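Local coordinates for B12-binding domain-containing protein (PDB 6WTE), which probably methylates C2 of tryptophan, using S-adenosylmethionine and cobalamin beside a [4Fe-4S] cluster, by a non-radical route despite its radical SAM fold, at residues R230-V235 / F380-E385. Numbering follows the deposited sequence.
Sequences RCSHCV and FGMPGE. With SF4 (iron/sulfur cluster), chain C; EDO (1,2-ethanediol), chain L.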
# COMPACT_ATOMS: atom_id res chain seq x y z
N ARG A 230 -11.55 10.04 5.05
CA ARG A 230 -12.07 9.87 3.69
C ARG A 230 -11.33 10.81 2.74
O ARG A 230 -11.93 11.56 1.97
CB ARG A 230 -13.58 10.11 3.65
CG ARG A 230 -14.28 9.59 2.40
CD ARG A 230 -14.19 8.08 2.27
NE ARG A 230 -14.91 7.37 3.33
CZ ARG A 230 -16.18 6.99 3.24
NH1 ARG A 230 -16.88 7.26 2.15
NH2 ARG A 230 -16.76 6.35 4.25
N CYS A 231 -10.00 10.77 2.79
CA CYS A 231 -9.20 11.67 1.96
C CYS A 231 -9.46 11.41 0.49
O CYS A 231 -9.57 10.26 0.05
CB CYS A 231 -7.71 11.50 2.29
SG CYS A 231 -7.32 11.96 4.00
N SER A 232 -9.57 12.49 -0.29
CA SER A 232 -10.13 12.37 -1.63
C SER A 232 -9.24 11.55 -2.56
O SER A 232 -9.75 10.99 -3.54
CB SER A 232 -10.40 13.75 -2.22
OG SER A 232 -9.19 14.42 -2.53
N HIS A 233 -7.95 11.45 -2.26
CA HIS A 233 -7.00 10.76 -3.13
C HIS A 233 -6.78 9.30 -2.75
O HIS A 233 -6.05 8.60 -3.46
CB HIS A 233 -5.64 11.47 -3.07
CG HIS A 233 -4.93 11.30 -1.76
ND1 HIS A 233 -5.49 11.67 -0.55
CD2 HIS A 233 -3.72 10.77 -1.47
CE1 HIS A 233 -4.64 11.39 0.42
NE2 HIS A 233 -3.56 10.85 -0.10
N CYS A 234 -7.39 8.83 -1.67
CA CYS A 234 -6.89 7.65 -0.97
C CYS A 234 -7.81 6.45 -1.16
O CYS A 234 -9.01 6.54 -0.93
CB CYS A 234 -6.74 7.94 0.52
SG CYS A 234 -5.88 6.61 1.33
N VAL A 235 -7.20 5.31 -1.52
CA VAL A 235 -7.94 4.06 -1.72
C VAL A 235 -8.19 3.29 -0.44
O VAL A 235 -8.96 2.32 -0.47
CB VAL A 235 -7.18 3.11 -2.66
CG1 VAL A 235 -6.98 3.74 -4.03
CG2 VAL A 235 -5.83 2.71 -2.04
N PHE A 380 1.79 17.21 -5.05
CA PHE A 380 1.45 18.37 -5.86
C PHE A 380 0.60 17.95 -7.06
O PHE A 380 0.78 16.86 -7.61
CB PHE A 380 2.71 19.08 -6.36
CG PHE A 380 3.51 19.71 -5.26
CD1 PHE A 380 2.88 20.44 -4.25
CD2 PHE A 380 4.89 19.55 -5.21
CE1 PHE A 380 3.62 21.01 -3.23
CE2 PHE A 380 5.63 20.13 -4.19
CZ PHE A 380 5.00 20.85 -3.20
N GLY A 381 -0.32 18.83 -7.45
CA GLY A 381 -1.17 18.59 -8.60
C GLY A 381 -2.62 18.30 -8.29
O GLY A 381 -3.39 18.04 -9.23
N MET A 382 -3.03 18.32 -7.03
CA MET A 382 -4.42 18.13 -6.67
C MET A 382 -5.23 19.35 -7.14
O MET A 382 -4.65 20.38 -7.50
CB MET A 382 -4.55 17.90 -5.17
CG MET A 382 -4.02 16.54 -4.71
SD MET A 382 -5.01 15.15 -5.33
CE MET A 382 -6.40 15.20 -4.22
N PRO A 383 -6.56 19.25 -7.16
CA PRO A 383 -7.37 20.37 -7.66
C PRO A 383 -7.06 21.66 -6.91
O PRO A 383 -7.01 21.68 -5.67
CB PRO A 383 -8.81 19.90 -7.43
CG PRO A 383 -8.71 18.40 -7.51
CD PRO A 383 -7.40 18.10 -6.81
N GLY A 384 -6.83 22.73 -7.67
CA GLY A 384 -6.44 24.02 -7.14
C GLY A 384 -4.97 24.36 -7.32
O GLY A 384 -4.60 25.54 -7.18
N GLU A 385 -4.14 23.37 -7.64
CA GLU A 385 -2.70 23.60 -7.67
C GLU A 385 -2.31 24.54 -8.81
O GLU A 385 -2.73 24.36 -9.95
CB GLU A 385 -1.95 22.27 -7.82
CG GLU A 385 -0.48 22.40 -7.49
CD GLU A 385 -0.19 22.15 -6.01
OE1 GLU A 385 -0.29 20.99 -5.58
OE2 GLU A 385 0.13 23.12 -5.28
FE1 SF4 C . -6.39 9.98 4.62
FE2 SF4 C . -6.82 7.57 5.87
FE3 SF4 C . -4.27 8.41 5.47
FE4 SF4 C . -5.77 7.63 3.36
S1 SF4 C . -5.07 6.31 5.08
S2 SF4 C . -4.46 9.49 3.48
S3 SF4 C . -7.85 8.33 3.99
S4 SF4 C . -5.86 9.44 6.77
C1 EDO L . -18.47 8.17 -1.14
O1 EDO L . -19.25 8.98 -2.02
C2 EDO L . -17.02 8.64 -1.17
O2 EDO L . -16.63 9.02 0.15
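Glu385 OE2, gripped by Thr389 OG1 and His336 NE2, anchors the loop from which Met382 reaches across to Ser232 and His233. The other carboxylate oxygen, OE1, turns its anti lone pair to Gly381 N (2.9 Å, 162°), so one side chain ties both ends of the loop; between them a type II turn runs from Met382 to Glu385, closed by Glu385 N to Met382 O at 3.0 Å. Across the interface the closest approaches are made by the Met382 methyl. Bends at chi2 and chi3 (-67° and -78°) curl the Met382 thioether and present CE to Ser232 OG at 3.4 Å and, less closely, to His233 CB at 4.0 Å. No hydrogen bond joins the segments, and the buried area is a modest 93 Å².

What Met382 leans on is the outer side of the CxxxCxxC cluster loop. A type I turn from Cys231 to Cys234 lets these cysteines bind different irons, Cys231 SG to FE1 and Cys234 SG to FE4, each at 2.3 Å; Cys227 and Glu273 are further cluster ligands. The His233 ring swings back from the methyl contact toward the cluster, with CE1 3.6 Å from S2 at an oblique tilt, while Cys234 CB lies over the rim of one ring face and Trp345 meets the ring at a right angle.

In the fold, the contact joins the cluster loop preceding helix 236-240 to the loop between strand 373-380, fifth of the partial barrel, and helix 387-398. Met419 of helix 418-427 and Leu411 of strand 404-412 both also pack on Met382.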